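Local atomic coordinates of putative uncharacterized protein (Enterobacter cloacae, PDB entry 4HFK), a protein that probably serves as the immunity partner of a type VI secretion amidase effector, protecting its producer from that toxin. Residues D29-S32 / L33-A37; N88-A91 / I92-L95. One frame throughout, in Å; residues are numbered along the deposited sequence.

Contact 1 precedes contact 2 along an all-helical chain. Residues 29-37 lead into helix 31-47 and form its first turns, whereas residues 88-95 form the turn that follows helix 79-87. Their centres lie 25 Å apart, on opposite sides of the chain's centre, and their nearest atoms stay about 15 Å from each other, so neither bears directly on the other. Each is a local contact within one run of backbone, at a helix start and past a helix end. What they share is the second subunit, another copy of the protein: contact 1 faces its equivalent there, and contact 2 meets Phe-9 and Pro-4 of that subunit. The interface with the second subunit therefore takes in parts of the chain on opposite sides of its centre.

Contact 1. Residues D29-S32 / L33-A37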
loop_
_atom_site.group_PDB
_atom_site.type_symbol
_atom_site.label_atom_id
_atom_site.label_comp_id
_atom_site.label_asym_id
_atom_site.label_seq_id
_atom_site.Cartn_x
_atom_site.Cartn_y
_atom_site.Cartn_z
ATOM N N ASP B 29 -6.212 -0.022 -12.829
ATOM C CA ASP B 29 -6.993 -0.168 -14.058
ATOM C C ASP B 29 -8.226 -0.951 -13.655
ATOM O O ASP B 29 -8.450 -2.075 -14.112
ATOM C CB ASP B 29 -6.202 -0.932 -15.129
ATOM C CG ASP B 29 -5.786 -2.320 -14.667
ATOM O OD1 ASP B 29 -5.466 -2.475 -13.464
ATOM O OD2 ASP B 29 -5.827 -3.263 -15.492
ATOM N N SER B 30 -9.014 -0.348 -12.771
ATOM C CA SER B 30 -10.129 -1.027 -12.129
ATOM C C SER B 30 -10.981 0.011 -11.406
ATOM O O SER B 30 -10.499 0.721 -10.508
ATOM C CB SER B 30 -9.614 -2.059 -11.128
ATOM O OG SER B 30 -10.681 -2.595 -10.361
ATOM N N LYS B 31 -12.238 0.115 -11.815
ATOM C CA LYS B 31 -13.157 1.069 -11.218
ATOM C C LYS B 31 -13.445 0.721 -9.759
ATOM O O LYS B 31 -13.480 1.606 -8.908
ATOM C CB LYS B 31 -14.454 1.117 -12.025
ATOM C CG LYS B 31 -15.495 2.105 -11.506
ATOM C CD LYS B 31 -16.597 2.302 -12.555
ATOM C CE LYS B 31 -17.650 3.315 -12.101
ATOM N NZ LYS B 31 -18.531 2.769 -11.029
ATOM N N SER B 32 -13.640 -0.564 -9.468
ATOM C CA SER B 32 -13.923 -0.983 -8.096
ATOM C C SER B 32 -12.714 -0.747 -7.203
ATOM O O SER B 32 -12.855 -0.317 -6.059
ATOM C CB SER B 32 -14.317 -2.458 -8.039
ATOM O OG SER B 32 -15.441 -2.707 -8.870
ATOM N N LEU B 33 -11.526 -1.027 -7.726
ATOM C CA LEU B 33 -10.332 -0.904 -6.911
ATOM C C LEU B 33 -10.020 0.570 -6.672
ATOM O O LEU B 33 -9.608 0.950 -5.576
ATOM C CB LEU B 33 -9.152 -1.637 -7.540
ATOM C CG LEU B 33 -8.001 -1.974 -6.593
ATOM C CD1 LEU B 33 -8.482 -2.110 -5.160
ATOM C CD2 LEU B 33 -7.408 -3.277 -7.018
ATOM N N LYS B 34 -10.253 1.400 -7.686
ATOM C CA LYS B 34 -10.100 2.841 -7.525
ATOM C C LYS B 34 -11.039 3.406 -6.458
ATOM O O LYS B 34 -10.615 4.210 -5.617
ATOM C CB LYS B 34 -10.311 3.571 -8.860
ATOM C CG LYS B 34 -10.037 5.063 -8.761
ATOM C CD LYS B 34 -10.325 5.785 -10.071
ATOM C CE LYS B 34 -9.596 7.127 -10.113
ATOM N NZ LYS B 34 -9.609 7.797 -8.785
ATOM N N GLU B 35 -12.310 2.997 -6.481
ATOM C CA GLU B 35 -13.250 3.458 -5.460
ATOM C C GLU B 35 -12.808 2.995 -4.065
ATOM O O GLU B 35 -12.888 3.752 -3.098
ATOM C CB GLU B 35 -14.679 2.988 -5.770
ATOM C CG GLU B 35 -15.233 3.564 -7.073
ATOM C CD GLU B 35 -16.562 2.942 -7.503
ATOM O OE1 GLU B 35 -17.079 2.046 -6.791
ATOM O OE2 GLU B 35 -17.087 3.357 -8.563
ATOM N N ASP B 36 -12.340 1.751 -3.969
ATOM C CA ASP B 36 -11.865 1.206 -2.697
ATOM C C ASP B 36 -10.646 1.998 -2.177
ATOM O O ASP B 36 -10.595 2.411 -1.007
ATOM C CB ASP B 36 -11.533 -0.280 -2.876
ATOM C CG ASP B 36 -11.152 -0.968 -1.568
ATOM O OD1 ASP B 36 -10.254 -0.466 -0.856
ATOM O OD2 ASP B 36 -11.743 -2.028 -1.252
ATOM N N ALA B 37 -9.673 2.221 -3.055
ATOM C CA ALA B 37 -8.471 2.952 -2.687
ATOM C C ALA B 37 -8.787 4.395 -2.268
ATOM O O ALA B 37 -8.181 4.918 -1.328
ATOM C CB ALA B 37 -7.462 2.924 -3.830
#
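The side chain of Ser-30 meets Leu-33 at both its backbone N and its CB, at the start of helix 31-47. Ser-30 OG takes the hydrogen bond of Leu-33 N at 3.2 Å. A first torsion of 172° sets OG opposite the residue's own N and beside its carbonyl carbon, bringing the hydroxyl forward to the amide of Leu-33. Ser-30 OG also lies 3.3 Å from Leu-33 CB, so hydroxyl and aliphatic carbon are packed together. OG is also hydrogen-bonded to Asp-29 OD1 of the second subunit, a pairing that is returned by Asp-29 here, and Leu-33 packs on its counterpart in that subunit.

On the exposed side, Lys-31 and Glu-35 form an i to i+4 salt bridge. Lys-31 runs extended as far as CE and then bends at chi4 (-73°), which turns Lys-31 NZ towards the carboxylate, 2.9 Å from Glu-35 OE2. The ammonium comes to the syn side of that oxygen, 19° out of the carboxylate plane. Glu-35 passes its CG 3.2 Å from Lys-31 O, and the two side chains slant across each other.

Backbone bonds from Lys-34 N to Ser-30 O (2.9 Å) and from Asp-36 N to Ser-32 O (3.0 Å) carry the helix onward. Asp-36 sends its carboxylate to Gln-79 N and Ile-80 N of the second subunit. A side-chain acceptor in front of the helix, bonded to the amide three residues on, is the classical serine N-cap, here built into the contact with the second subunit.

Contact 2. Residues N88-A91 / I92-L95; sequences NSDA and IRPL. With SO4 (sulfate ion), chain E.
Ile-92 approaches Ser-89 with its backbone N; Ile-92 N gives a hydrogen bond to Ser-89 OG (3.3 Å) and a weak one to Ser-89 O. With chi1 at 71°, OG sits between the serine's own N and carbonyl carbon; it also bonds Ile-86 O in the preceding helix. The Ile-92 side chain packs on Val-19 and Phe-15 of helix 11-27 and on Val-61 of helix 52-66.

Arg-93 N makes weak bonds to Ser-89 O and Asp-90 O, the latter of the i to i+3 kind found in 3-10 turns, and residues 93-95 open a short 3-10 segment, separated by a loop from helix 79-87. The arginine chain bends at chi3 (-17°), folding its guanidinium back over the turn. Arg-93 NH2 meets Asp-90 OD1 at 2.7 Å in a nearly straight salt bridge, within the guanidinium plane though the carboxylate is turned 79° from it. Arg-93 NH2 also bonds Asn-88 O weakly, at 3.3 Å, while Ser-89 O lies over one face. Arg-93 NH1 donates to sulfate O1 (2.9 Å), an ion probably from the crystallisation liquor that Lys-96 and Gln-12 bind too.

Pro-94 rests CD 3.2 Å from Asp-90 O, and Leu-95 N bonds Ile-92 O at 2.9 Å.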
loop_
_atom_site.group_PDB
_atom_site.type_symbol
_atom_site.label_atom_id
_atom_site.label_comp_id
_atom_site.label_asym_id
_atom_site.label_seq_id
_atom_site.Cartn_x
_atom_site.Cartn_y
_atom_site.Cartn_z
ATOM N N ASN B 88 7.004 8.081 0.319
ATOM C CA ASN B 88 8.187 8.308 1.140
ATOM C C ASN B 88 9.248 9.171 0.470
ATOM O O ASN B 88 10.412 9.174 0.894
ATOM C CB ASN B 88 8.792 6.963 1.547
ATOM C CG ASN B 88 7.897 6.213 2.506
ATOM O OD1 ASN B 88 7.942 6.447 3.713
ATOM N ND2 ASN B 88 7.043 5.334 1.971
ATOM N N SER B 89 8.854 9.911 -0.564
ATOM C CA SER B 89 9.809 10.716 -1.315
ATOM C C SER B 89 10.086 12.059 -0.648
ATOM O O SER B 89 9.268 12.556 0.142
ATOM C CB SER B 89 9.301 10.959 -2.740
ATOM O OG SER B 89 8.203 11.857 -2.728
ATOM N N ASP B 90 11.236 12.642 -0.988
ATOM C CA ASP B 90 11.598 13.985 -0.547
ATOM C C ASP B 90 10.579 15.023 -1.031
ATOM O O ASP B 90 10.290 15.996 -0.333
ATOM C CB ASP B 90 13.000 14.358 -1.059
ATOM C CG ASP B 90 14.123 13.666 -0.290
ATOM O OD1 ASP B 90 13.845 12.815 0.587
ATOM O OD2 ASP B 90 15.307 13.979 -0.574
ATOM N N ALA B 91 10.027 14.814 -2.221
ATOM C CA ALA B 91 9.053 15.765 -2.756
ATOM C C ALA B 91 7.772 15.837 -1.918
ATOM O O ALA B 91 7.143 16.888 -1.810
ATOM C CB ALA B 91 8.734 15.449 -4.218
ATOM N N ILE B 92 7.379 14.717 -1.326
ATOM C CA ILE B 92 6.179 14.682 -0.498
ATOM C C ILE B 92 6.491 15.157 0.930
ATOM O O ILE B 92 5.618 15.689 1.627
ATOM C CB ILE B 92 5.580 13.250 -0.490
ATOM C CG1 ILE B 92 4.823 12.983 -1.807
ATOM C CG2 ILE B 92 4.665 13.024 0.716
ATOM C CD1 ILE B 92 3.451 13.686 -1.885
ATOM N N ARG B 93 7.752 14.994 1.342
ATOM C CA ARG B 93 8.148 15.176 2.749
ATOM C C ARG B 93 7.738 16.504 3.423
ATOM O O ARG B 93 7.215 16.485 4.534
ATOM C CB ARG B 93 9.653 14.874 2.974
ATOM C CG ARG B 93 10.016 14.736 4.475
ATOM C CD ARG B 93 11.389 14.098 4.774
ATOM N NE ARG B 93 11.974 13.370 3.643
ATOM C CZ ARG B 93 11.762 12.080 3.399
ATOM N NH1 ARG B 93 10.971 11.385 4.199
ATOM N NH2 ARG B 93 12.321 11.489 2.346
ATOM N N PRO B 94 7.962 17.651 2.768
ATOM C CA PRO B 94 7.573 18.865 3.495
ATOM C C PRO B 94 6.065 18.994 3.720
ATOM O O PRO B 94 5.651 19.729 4.621
ATOM C CB PRO B 94 8.043 19.998 2.576
ATOM C CG PRO B 94 8.176 19.372 1.213
ATOM C CD PRO B 94 8.603 17.961 1.475
ATOM N N LEU B 95 5.263 18.295 2.919
ATOM C CA LEU B 95 3.815 18.341 3.079
ATOM C C LEU B 95 3.364 17.562 4.323
ATOM O O LEU B 95 2.182 17.568 4.682
ATOM C CB LEU B 95 3.138 17.834 1.807
ATOM C CG LEU B 95 3.597 18.649 0.593
ATOM C CD1 LEU B 95 3.114 18.034 -0.703
ATOM C CD2 LEU B 95 3.135 20.113 0.714
HETATM S S SO4 E . 9.361 11.769 8.028
HETATM O O1 SO4 E . 9.377 11.973 6.572
HETATM O O2 SO4 E . 8.126 11.050 8.394
HETATM O O3 SO4 E . 10.525 10.967 8.425
HETATM O O4 SO4 E . 9.425 13.053 8.730
HETATM O O HOH W 1 9.548 8.535 4.567
#